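Local coordinates for protein glucokinase (Streptomyces griseus, PDB 3VGL) that probably catalyses the ATP-dependent phosphorylation of D-glucose to D-glucose 6-phosphate, as a zinc-containing kinase of the ROK family, at residues G2-G6 with G17-E21; W111-F116 with D308-Q312; C127-G131 with V258-V262; F155-V161 with Q172-Y178. One frame throughout, in Å; residues are numbered along the deposited sequence.

Contact 1 of 4, residues G2-G6 with G17-E21; sequences GLTIG and GVVDE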
# COMPACT_ATOMS: atom_id res chain seq x y z
N GLY A 2 -19.74 -45.97 -11.93
CA GLY A 2 -18.80 -46.83 -11.16
C GLY A 2 -17.93 -46.00 -10.25
O GLY A 2 -18.30 -44.89 -9.85
N LEU A 3 -16.76 -46.54 -9.92
CA LEU A 3 -15.80 -45.84 -9.07
C LEU A 3 -14.70 -45.21 -9.89
O LEU A 3 -14.23 -45.78 -10.87
CB LEU A 3 -15.16 -46.83 -8.09
CG LEU A 3 -16.14 -47.67 -7.26
CD1 LEU A 3 -15.33 -48.65 -6.46
CD2 LEU A 3 -16.95 -46.80 -6.34
N THR A 4 -14.30 -44.01 -9.48
CA THR A 4 -13.12 -43.35 -10.04
C THR A 4 -12.17 -43.01 -8.91
O THR A 4 -12.53 -43.11 -7.74
CB THR A 4 -13.52 -42.04 -10.76
OG1 THR A 4 -14.25 -41.23 -9.84
CG2 THR A 4 -14.40 -42.36 -11.97
N ILE A 5 -10.95 -42.63 -9.26
CA ILE A 5 -9.99 -42.16 -8.29
C ILE A 5 -9.83 -40.66 -8.45
O ILE A 5 -9.76 -40.18 -9.57
CB ILE A 5 -8.60 -42.84 -8.49
CG1 ILE A 5 -8.62 -44.27 -7.93
CG2 ILE A 5 -7.46 -42.01 -7.85
CD1 ILE A 5 -8.00 -44.41 -6.55
N GLY A 6 -9.83 -39.93 -7.34
CA GLY A 6 -9.42 -38.51 -7.36
C GLY A 6 -8.03 -38.39 -6.75
O GLY A 6 -7.73 -39.04 -5.75
N GLY A 17 -7.99 -40.86 -3.46
CA GLY A 17 -8.98 -41.79 -2.94
C GLY A 17 -9.95 -42.24 -3.99
O GLY A 17 -10.16 -41.57 -4.99
N VAL A 18 -10.52 -43.43 -3.76
CA VAL A 18 -11.60 -43.92 -4.57
C VAL A 18 -12.88 -43.24 -4.11
O VAL A 18 -13.11 -43.10 -2.91
CB VAL A 18 -11.72 -45.47 -4.45
CG1 VAL A 18 -13.03 -45.98 -5.01
CG2 VAL A 18 -10.51 -46.13 -5.17
N VAL A 19 -13.66 -42.76 -5.06
CA VAL A 19 -14.86 -41.99 -4.76
C VAL A 19 -16.01 -42.57 -5.56
O VAL A 19 -15.88 -42.83 -6.77
CB VAL A 19 -14.68 -40.49 -5.12
CG1 VAL A 19 -15.95 -39.70 -4.79
CG2 VAL A 19 -13.46 -39.88 -4.42
N ASP A 20 -17.13 -42.81 -4.86
CA ASP A 20 -18.30 -43.35 -5.53
C ASP A 20 -19.16 -42.24 -6.11
O ASP A 20 -18.79 -41.07 -6.04
CB ASP A 20 -19.10 -44.34 -4.63
CG ASP A 20 -19.94 -43.66 -3.55
OD1 ASP A 20 -20.05 -42.43 -3.47
OD2 ASP A 20 -20.54 -44.39 -2.74
N GLU A 21 -20.30 -42.64 -6.68
CA GLU A 21 -21.19 -41.72 -7.43
C GLU A 21 -21.86 -40.68 -6.54
O GLU A 21 -22.29 -39.64 -7.03
CB GLU A 21 -22.26 -42.53 -8.16
CG GLU A 21 -21.74 -43.66 -9.04
CD GLU A 21 -21.74 -43.31 -10.52
OE1 GLU A 21 -21.70 -42.10 -10.84
OE2 GLU A 21 -21.79 -44.24 -11.36

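Contact 2 of 4, residues W111-F116 with D308-Q312; sequences WGEYRF and DLARQ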
# COMPACT_ATOMS: atom_id res chain seq x y z
N TRP A 111 -16.22 -27.76 -7.37
CA TRP A 111 -17.13 -28.76 -7.92
C TRP A 111 -17.54 -29.79 -6.84
O TRP A 111 -18.74 -30.12 -6.72
CB TRP A 111 -16.50 -29.42 -9.15
CG TRP A 111 -17.44 -30.39 -9.80
CD1 TRP A 111 -17.38 -31.75 -9.77
CD2 TRP A 111 -18.62 -30.05 -10.56
NE1 TRP A 111 -18.45 -32.29 -10.47
CE2 TRP A 111 -19.22 -31.27 -10.96
CE3 TRP A 111 -19.23 -28.84 -10.93
CZ2 TRP A 111 -20.40 -31.32 -11.73
CZ3 TRP A 111 -20.40 -28.88 -11.69
CH2 TRP A 111 -20.96 -30.12 -12.08
N GLY A 112 -16.58 -30.29 -6.07
CA GLY A 112 -16.89 -31.27 -4.99
C GLY A 112 -17.88 -30.70 -4.00
O GLY A 112 -18.82 -31.37 -3.60
N GLU A 113 -17.67 -29.45 -3.59
CA GLU A 113 -18.57 -28.81 -2.63
C GLU A 113 -19.93 -28.50 -3.23
O GLU A 113 -20.96 -28.58 -2.54
CB GLU A 113 -17.93 -27.55 -2.06
CG GLU A 113 -16.78 -27.87 -1.09
CD GLU A 113 -17.27 -28.58 0.17
OE1 GLU A 113 -18.31 -28.16 0.74
OE2 GLU A 113 -16.60 -29.53 0.62
N TYR A 114 -19.95 -28.15 -4.51
CA TYR A 114 -21.20 -27.87 -5.21
C TYR A 114 -22.07 -29.14 -5.29
O TYR A 114 -23.28 -29.12 -5.01
CB TYR A 114 -20.92 -27.29 -6.60
CG TYR A 114 -22.16 -27.21 -7.44
CD1 TYR A 114 -23.17 -26.29 -7.14
CD2 TYR A 114 -22.34 -28.07 -8.51
CE1 TYR A 114 -24.33 -26.24 -7.90
CE2 TYR A 114 -23.49 -28.03 -9.27
CZ TYR A 114 -24.48 -27.11 -8.96
OH TYR A 114 -25.62 -27.09 -9.73
N ARG A 115 -21.43 -30.24 -5.64
CA ARG A 115 -22.13 -31.52 -5.81
C ARG A 115 -22.49 -32.22 -4.49
O ARG A 115 -23.59 -32.79 -4.35
CB ARG A 115 -21.30 -32.47 -6.68
CG ARG A 115 -21.09 -32.02 -8.12
CD ARG A 115 -22.35 -32.10 -8.96
NE ARG A 115 -23.14 -33.28 -8.64
CZ ARG A 115 -22.99 -34.48 -9.19
NH1 ARG A 115 -22.07 -34.69 -10.14
NH2 ARG A 115 -23.76 -35.47 -8.79
N PHE A 116 -21.56 -32.20 -3.53
CA PHE A 116 -21.63 -33.11 -2.38
C PHE A 116 -21.46 -32.40 -1.04
O PHE A 116 -21.54 -33.03 0.01
CB PHE A 116 -20.58 -34.22 -2.50
CG PHE A 116 -20.57 -34.92 -3.84
CD1 PHE A 116 -21.66 -35.68 -4.27
CD2 PHE A 116 -19.44 -34.84 -4.68
CE1 PHE A 116 -21.64 -36.32 -5.51
CE2 PHE A 116 -19.42 -35.49 -5.92
CZ PHE A 116 -20.53 -36.23 -6.34
N ASP A 308 -15.07 -36.82 -9.34
CA ASP A 308 -16.36 -36.68 -9.99
C ASP A 308 -16.21 -36.07 -11.38
O ASP A 308 -16.94 -36.44 -12.28
CB ASP A 308 -17.35 -35.90 -9.14
CG ASP A 308 -18.77 -36.02 -9.65
OD1 ASP A 308 -19.39 -37.12 -9.54
OD2 ASP A 308 -19.27 -35.03 -10.21
N LEU A 309 -15.27 -35.13 -11.54
CA LEU A 309 -15.03 -34.54 -12.86
C LEU A 309 -14.47 -35.59 -13.85
O LEU A 309 -14.70 -35.48 -15.06
CB LEU A 309 -14.13 -33.29 -12.76
CG LEU A 309 -14.81 -32.05 -12.15
CD1 LEU A 309 -13.77 -31.01 -11.74
CD2 LEU A 309 -15.83 -31.41 -13.09
N ALA A 310 -13.77 -36.59 -13.34
CA ALA A 310 -13.29 -37.69 -14.19
C ALA A 310 -14.47 -38.53 -14.68
O ALA A 310 -14.48 -38.97 -15.83
CB ALA A 310 -12.29 -38.57 -13.43
N ARG A 311 -15.46 -38.72 -13.81
CA ARG A 311 -16.64 -39.56 -14.09
C ARG A 311 -17.53 -38.92 -15.15
O ARG A 311 -18.19 -39.62 -15.92
CB ARG A 311 -17.42 -39.80 -12.80
CG ARG A 311 -18.57 -40.79 -12.88
CD ARG A 311 -18.75 -41.46 -11.52
NE ARG A 311 -18.63 -40.47 -10.45
CZ ARG A 311 -18.08 -40.68 -9.26
NH1 ARG A 311 -17.59 -41.88 -8.94
NH2 ARG A 311 -18.02 -39.66 -8.39
N GLN A 312 -17.55 -37.59 -15.19
CA GLN A 312 -18.25 -36.85 -16.25
C GLN A 312 -17.36 -36.58 -17.48
O GLN A 312 -17.56 -35.60 -18.20
CB GLN A 312 -18.86 -35.56 -15.70
CG GLN A 312 -20.31 -35.73 -15.22
CD GLN A 312 -20.43 -35.86 -13.71
OE1 GLN A 312 -20.24 -34.89 -12.98
NE2 GLN A 312 -20.76 -37.06 -13.23

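Contact 3 of 4, residues C127-G131 with V258-V262; sequences CITLG and VGGGV. With ANP (phosphoaminophosphonic acid-adenylate ester), chain E.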
# COMPACT_ATOMS: atom_id res chain seq x y z
N CYS A 127 -15.66 -20.60 -4.40
CA CYS A 127 -14.77 -21.31 -3.47
C CYS A 127 -13.39 -20.67 -3.44
O CYS A 127 -12.85 -20.25 -4.48
CB CYS A 127 -14.64 -22.76 -3.91
SG CYS A 127 -13.55 -23.78 -2.90
N ILE A 128 -12.83 -20.57 -2.23
CA ILE A 128 -11.41 -20.29 -2.06
C ILE A 128 -10.82 -21.41 -1.24
O ILE A 128 -11.47 -21.93 -0.34
CB ILE A 128 -11.08 -18.92 -1.39
CG1 ILE A 128 -11.50 -18.86 0.09
CG2 ILE A 128 -11.72 -17.79 -2.17
CD1 ILE A 128 -10.85 -17.67 0.85
N THR A 129 -9.60 -21.81 -1.59
CA THR A 129 -8.92 -22.81 -0.76
C THR A 129 -7.69 -22.16 -0.15
O THR A 129 -6.97 -21.40 -0.82
CB THR A 129 -8.54 -24.08 -1.54
OG1 THR A 129 -7.64 -23.75 -2.61
CG2 THR A 129 -9.80 -24.78 -2.09
N LEU A 130 -7.47 -22.44 1.13
CA LEU A 130 -6.33 -21.90 1.87
C LEU A 130 -5.40 -23.04 2.23
O LEU A 130 -5.75 -23.89 3.03
CB LEU A 130 -6.83 -21.21 3.15
CG LEU A 130 -7.78 -20.02 2.97
CD1 LEU A 130 -8.29 -19.55 4.32
CD2 LEU A 130 -7.07 -18.88 2.21
N GLY A 131 -4.21 -23.03 1.64
CA GLY A 131 -3.26 -24.14 1.79
C GLY A 131 -1.86 -23.63 1.55
O GLY A 131 -1.49 -22.56 2.05
N VAL A 258 -15.06 -21.95 1.95
CA VAL A 258 -13.63 -21.91 2.26
C VAL A 258 -13.12 -23.32 2.48
O VAL A 258 -13.60 -24.02 3.39
CB VAL A 258 -13.37 -21.04 3.52
CG1 VAL A 258 -11.87 -20.96 3.79
CG2 VAL A 258 -13.91 -19.63 3.31
N GLY A 259 -12.17 -23.73 1.62
CA GLY A 259 -11.60 -25.08 1.69
C GLY A 259 -10.10 -24.98 1.95
O GLY A 259 -9.60 -24.00 2.52
N GLY A 260 -9.38 -26.02 1.53
CA GLY A 260 -7.97 -26.14 1.87
C GLY A 260 -7.79 -26.90 3.16
O GLY A 260 -8.75 -27.10 3.90
N GLY A 261 -6.56 -27.33 3.45
CA GLY A 261 -6.29 -28.02 4.71
C GLY A 261 -6.78 -27.31 5.95
O GLY A 261 -7.32 -27.96 6.84
N VAL A 262 -6.62 -26.00 6.04
CA VAL A 262 -7.03 -25.37 7.31
C VAL A 262 -8.55 -25.34 7.49
O VAL A 262 -9.02 -25.22 8.62
CB VAL A 262 -6.40 -24.00 7.52
CG1 VAL A 262 -6.90 -23.04 6.48
CG2 VAL A 262 -6.65 -23.49 8.96
PB ANP E . -1.64 -28.50 -0.09
O1B ANP E . -1.50 -27.00 -0.36
O2B ANP E . -0.43 -29.33 -0.39
N3B ANP E . -2.95 -29.12 -1.01
PA ANP E . -2.86 -27.99 2.52
O1A ANP E . -2.93 -28.88 3.76
O2A ANP E . -4.12 -27.56 1.83
O3A ANP E . -1.86 -28.73 1.48
O5' ANP E . -2.02 -26.66 2.86
C5' ANP E . -0.74 -26.72 3.50
C4' ANP E . -0.51 -25.43 4.26
O4' ANP E . -1.62 -25.17 5.13
C3' ANP E . 0.71 -25.55 5.13
O3' ANP E . 1.23 -24.23 5.32
C2' ANP E . 0.11 -26.06 6.42
O2' ANP E . 0.91 -25.75 7.54
C1' ANP E . -1.24 -25.36 6.49
N9 ANP E . -2.28 -26.23 7.07
C8 ANP E . -2.77 -27.38 6.57
N7 ANP E . -3.73 -27.90 7.40
C5 ANP E . -3.84 -27.04 8.43
C6 ANP E . -4.63 -26.95 9.69
N6 ANP E . -5.54 -27.91 10.01
N1 ANP E . -4.43 -25.87 10.48
C2 ANP E . -3.53 -24.90 10.21
N3 ANP E . -2.77 -24.92 9.09
C4 ANP E . -2.89 -25.94 8.22
O HOH W 1 -4.43 -25.10 4.95

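Contact 4 of 4, residues F155-V161 with Q172-Y178; sequences FGHIRVV and QGCWEQY. With ZN (zinc ion), chain B; BGC (beta-D-glucopyranose), chain D.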
# COMPACT_ATOMS: atom_id res chain seq x y z
N PHE A 155 -7.49 -16.79 -8.08
CA PHE A 155 -7.69 -15.70 -7.13
C PHE A 155 -6.44 -15.41 -6.30
O PHE A 155 -6.24 -14.28 -5.80
CB PHE A 155 -8.78 -16.06 -6.12
CG PHE A 155 -10.14 -16.37 -6.71
CD1 PHE A 155 -10.52 -15.91 -7.97
CD2 PHE A 155 -11.05 -17.08 -5.94
CE1 PHE A 155 -11.82 -16.21 -8.47
CE2 PHE A 155 -12.32 -17.38 -6.42
CZ PHE A 155 -12.71 -16.96 -7.68
N GLY A 156 -5.58 -16.42 -6.16
CA GLY A 156 -4.37 -16.27 -5.34
C GLY A 156 -3.42 -15.23 -5.84
O GLY A 156 -2.58 -14.75 -5.10
N HIS A 157 -3.56 -14.86 -7.13
CA HIS A 157 -2.63 -13.91 -7.74
C HIS A 157 -3.25 -12.59 -8.12
O HIS A 157 -2.67 -11.79 -8.85
CB HIS A 157 -1.87 -14.60 -8.90
CG HIS A 157 -1.32 -15.91 -8.48
ND1 HIS A 157 -0.23 -16.01 -7.64
CD2 HIS A 157 -1.81 -17.17 -8.64
CE1 HIS A 157 -0.04 -17.29 -7.34
NE2 HIS A 157 -0.98 -18.01 -7.93
N ILE A 158 -4.42 -12.31 -7.54
CA ILE A 158 -4.97 -10.95 -7.58
C ILE A 158 -4.07 -10.10 -6.68
O ILE A 158 -3.67 -10.53 -5.60
CB ILE A 158 -6.41 -10.94 -6.98
CG1 ILE A 158 -7.35 -11.72 -7.91
CG2 ILE A 158 -6.91 -9.49 -6.75
CD1 ILE A 158 -8.62 -12.13 -7.14
N ARG A 159 -3.74 -8.89 -7.11
CA ARG A 159 -2.81 -8.05 -6.35
C ARG A 159 -3.57 -7.30 -5.28
O ARG A 159 -4.44 -6.45 -5.59
CB ARG A 159 -2.14 -7.05 -7.28
CG ARG A 159 -1.11 -6.21 -6.55
CD ARG A 159 -0.48 -5.15 -7.44
NE ARG A 159 -1.42 -4.08 -7.77
CZ ARG A 159 -1.08 -2.97 -8.42
NH1 ARG A 159 -2.00 -2.06 -8.72
NH2 ARG A 159 0.20 -2.76 -8.73
N VAL A 160 -3.28 -7.62 -4.04
CA VAL A 160 -3.93 -6.95 -2.92
C VAL A 160 -3.07 -5.86 -2.31
O VAL A 160 -3.62 -4.92 -1.73
CB VAL A 160 -4.45 -7.94 -1.84
CG1 VAL A 160 -5.49 -8.88 -2.45
CG2 VAL A 160 -3.34 -8.72 -1.16
N VAL A 161 -1.73 -5.96 -2.43
CA VAL A 161 -0.84 -4.90 -1.91
C VAL A 161 0.06 -4.48 -3.06
O VAL A 161 0.92 -5.25 -3.47
CB VAL A 161 0.04 -5.37 -0.73
CG1 VAL A 161 1.04 -4.28 -0.34
CG2 VAL A 161 -0.85 -5.73 0.46
N GLN A 172 4.35 -9.44 -7.37
CA GLN A 172 4.35 -8.96 -5.98
C GLN A 172 2.95 -8.64 -5.52
O GLN A 172 2.13 -8.12 -6.28
CB GLN A 172 5.16 -7.66 -5.89
CG GLN A 172 6.66 -7.87 -5.85
CD GLN A 172 7.39 -6.55 -5.83
OE1 GLN A 172 7.37 -5.81 -4.82
NE2 GLN A 172 8.05 -6.23 -6.93
N GLY A 173 2.72 -8.88 -4.24
CA GLY A 173 1.49 -8.41 -3.58
C GLY A 173 0.27 -9.29 -3.75
O GLY A 173 -0.84 -8.89 -3.40
N CYS A 174 0.47 -10.47 -4.31
CA CYS A 174 -0.62 -11.43 -4.52
C CYS A 174 -1.36 -11.82 -3.25
O CYS A 174 -0.77 -12.01 -2.15
CB CYS A 174 -0.02 -12.68 -5.12
SG CYS A 174 0.73 -12.44 -6.72
N TRP A 175 -2.68 -11.95 -3.39
CA TRP A 175 -3.52 -12.35 -2.27
C TRP A 175 -2.98 -13.58 -1.50
O TRP A 175 -2.99 -13.61 -0.28
CB TRP A 175 -4.96 -12.59 -2.77
CG TRP A 175 -6.00 -12.75 -1.67
CD1 TRP A 175 -5.92 -12.31 -0.36
CD2 TRP A 175 -7.30 -13.28 -1.85
NE1 TRP A 175 -7.10 -12.61 0.29
CE2 TRP A 175 -7.96 -13.19 -0.60
CE3 TRP A 175 -7.97 -13.84 -2.95
CZ2 TRP A 175 -9.27 -13.66 -0.41
CZ3 TRP A 175 -9.29 -14.29 -2.77
CH2 TRP A 175 -9.91 -14.20 -1.50
N GLU A 176 -2.46 -14.56 -2.22
CA GLU A 176 -2.02 -15.77 -1.54
C GLU A 176 -0.86 -15.55 -0.58
O GLU A 176 -0.68 -16.34 0.35
CB GLU A 176 -1.77 -16.90 -2.52
CG GLU A 176 -0.41 -17.03 -3.07
CD GLU A 176 -0.19 -18.41 -3.76
OE1 GLU A 176 -1.17 -18.99 -4.25
OE2 GLU A 176 0.97 -18.88 -3.80
N GLN A 177 -0.07 -14.48 -0.78
CA GLN A 177 1.01 -14.19 0.18
C GLN A 177 0.48 -13.67 1.52
O GLN A 177 1.23 -13.68 2.49
CB GLN A 177 2.02 -13.19 -0.42
CG GLN A 177 2.72 -13.76 -1.65
CD GLN A 177 3.41 -15.06 -1.34
OE1 GLN A 177 4.06 -15.21 -0.27
NE2 GLN A 177 3.24 -16.03 -2.22
N TYR A 178 -0.80 -13.27 1.53
CA TYR A 178 -1.45 -12.70 2.73
C TYR A 178 -2.51 -13.61 3.32
O TYR A 178 -2.80 -13.53 4.52
CB TYR A 178 -2.07 -11.32 2.41
CG TYR A 178 -1.01 -10.36 1.91
CD1 TYR A 178 -0.23 -9.64 2.80
CD2 TYR A 178 -0.72 -10.27 0.54
CE1 TYR A 178 0.78 -8.78 2.35
CE2 TYR A 178 0.28 -9.42 0.08
CZ TYR A 178 1.02 -8.69 0.99
OH TYR A 178 2.05 -7.84 0.60
ZN ZN B . 1.28 -14.60 -7.24
C2 BGC D . -2.00 -21.78 -7.75
C3 BGC D . -3.42 -22.28 -8.01
C4 BGC D . -3.86 -23.32 -6.97
C5 BGC D . -3.61 -22.72 -5.59
C6 BGC D . -3.98 -23.69 -4.47
C1 BGC D . -1.93 -21.27 -6.31
O1 BGC D . -0.62 -20.89 -5.98
O2 BGC D . -1.77 -20.67 -8.63
O3 BGC D . -3.51 -22.84 -9.29
O4 BGC D . -5.24 -23.58 -7.12
O5 BGC D . -2.26 -22.34 -5.43
O6 BGC D . -3.23 -24.89 -4.56

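Contact 1 of 4, residues G2-G6 with G17-E21
G2-G6 and G17-E21 are the open ends of a beta hairpin, where strand 3-9 runs antiparallel to strand 13-19 within a mixed five-stranded sheet of the actin-like ATPase fold. The short strand segments are well twisted, with 142° between their directions. T4 and V19 form a hydrogen-bonded pair, with V19 N 2.9 Å from T4 O, whereas the return bond from T4 N to V19 O is weak at 3.4 Å. Farther along, G6 and G17 are bonded both ways, G6 N to G17 O and G17 N to G6 O each at 2.9 Å.

On the face carrying I5 and V18, the CD1 methyl of I5 presses against CG2 of V18 at 3.3 Å, closer than ordinary carbon contact. The unusual chi2 of I5, -100°, brings CD1 against V18, consistent with some strain in this tight fit. The other methyl of V18, CG1, meets L3 CD1 at 3.8 Å, and L3 CD2 lies against D20 CB. On the opposite face T4 and V19 turn to helix 301-311, where T4 OG1 bonds to A307 O.

At the outer end of the hairpin, past the last paired residues, a side chain takes over: E21 OE2 receives G2 N at 2.7 Å, met 51° out of the carboxylate plane. R311 adds hydrogen bonds to G2 O and V19 O. The hairpin is thus held by backbone bonds and tight aliphatic packing in its buried part, and by polar and probably electrostatic attraction where the pairing weakens near the chain's beginning.

Contact 2 of 4, residues W111-F116 with D308-Q312
W111 and D308 meet through a hydrogen bond between helix 105-116 and the C-terminal helix 301-311. The indole N-H of NE1 donates to D308 OD2 at 2.9 Å, on the anti lone pair of that oxygen, with ring and carboxylate nearly coplanar. With chi1 at -176°, the W111 ring swings away from its own backbone N and out to the second helix.

Charged groups converge on the same carboxylate. R115 NH1 forms a salt bridge with D308 OD2 at 2.8 Å, its guanidinium turned 72° from the carboxylate plane. The other oxygen, D308 OD1, takes R311 NH2 at 3.1 Å, almost in the plane of that guanidinium. R311 also reaches the backbone oxygens of G2 and V19.

Packing against the flat groups completes the contact. L309 CD2 sits over the five-membered ring of W111 in a CH-pi contact, 3.7 Å from its centroid, while R115 CG lies on the opposite face. F116 meets the carboxylate with its ring edge, CZ 3.5 Å from D308 OD1. A leucine in place of W111 would remove the indole N-H and the flat surface between R115 and L309, and would probably leave D308 OD2 with one grip fewer and both neighbours freer to shift.

One aspartate shared by two arginines and an indole is likely to remain ionised, so this contact near the surface joins the helices by charge as well as by packing.

Contact 3 of 4, residues C127-G131 with V258-V262
I128 and G259 are joined by the first of two backbone hydrogen bonds between parallel strands: G259 N meets I128 O at 2.8 Å, in the carbonyl plane. In the second, L130 N reaches G259 O at 3.0 Å from above the carbonyl plane, 47° out of it. G260 CA adds a C-H...O contact to L130 O where the strands begin to part.

Aliphatic packing accompanies these bonds. I128 and V258 point the same way and lie side by side, while L130 CD1 comes to 3.9 Å from V258 CG1. Past the end of the second strand, a chi1 of 65° sets V262 CG1 between its backbone N and carbonyl carbon, against L130 CB at 3.8 Å, and leaves CG2 for the adenine.

Strands 125-130 and 255-259 are neighbours in the central sheet of one half of the actin-like ATPase fold, and the glycine-rich turn after V258 is consistent with the adenosine motif of that superfamily. Glycine is called for at G260, whose phi is +90° and where a side chain would run into L130 O; a CB on G261, or on G131 at the end of the first strand, would collide with the alpha-phosphate of the nucleotide analogue.

The turn also meets the analogue directly. G261 N donates to its O2A at 2.9 Å, and V262 CG2 rests 3.6 Å from adenine N1. A bound water donates to L130 O and to the ribose O4' and weakly accepts from V262 N, tying both segments to the sugar. Elsewhere the analogue is hydrogen-bonded to K13, T12, T132, S219 and E265.

Contact 4 of 4, residues F155-V161 with Q172-Y178
The zinc site of the ROK glucokinase brings H157 and C174 together: zinc is bound by H157 ND1 at 2.1 Å and C174 SG at 2.3 Å, with C167 and C169 completing it. With chi1 at -49°, H157 CG stands anti to its carbonyl carbon, which carries the ring to the zinc. At the other side of the imidazole, NE2 donates to glucose O2 at 2.9 Å. E176 OE1 accepts from glucose O1 at 2.6 Å and is also held by L134 N, while N80 bonds OE2.

Backbone bonds join the two arms of this loop. E176 N binds G156 O, W175 N binds I158 O, and G173 O accepts from both V160 N and V161 N. Beside them, V161 CG2 lies over the face of the Y178 ring, 4.0 Å from its centroid, and V160 CG2 approaches Y178 CD2 at 3.5 Å. Y178 OH bonds to L165 N and to D163 O of the third subunit. An alanine at Y178 would probably open a gap beside V160 and V161 and leave both these partners without the hydroxyl.

Zinc probably holds H157 in place to meet glucose, and the sequence from C167 to E176 matches the CXCGXXGCXE signature of ROK proteins.

Contacts 1, 3 and 4 are largely buried, whereas contact 2 lies nearer the surface. Contacts 1 and 3 each pair strands of a five-stranded sheet, antiparallel in the first and parallel in the second; their centres stand about 22 Å apart. Contact 2 relies instead on charged and aromatic side chains, and its R311 reaches directly into contact 1. Contact 4 has no regular strands or helices to pair, and uses a metal and loop backbone bonds. It packs on contact 3 through F155 and W175 against I128. Contact 3 binds the nucleotide and also lies beside the glucose, while contact 4 binds glucose and zinc; contacts 1 and 2 lie away from the sites.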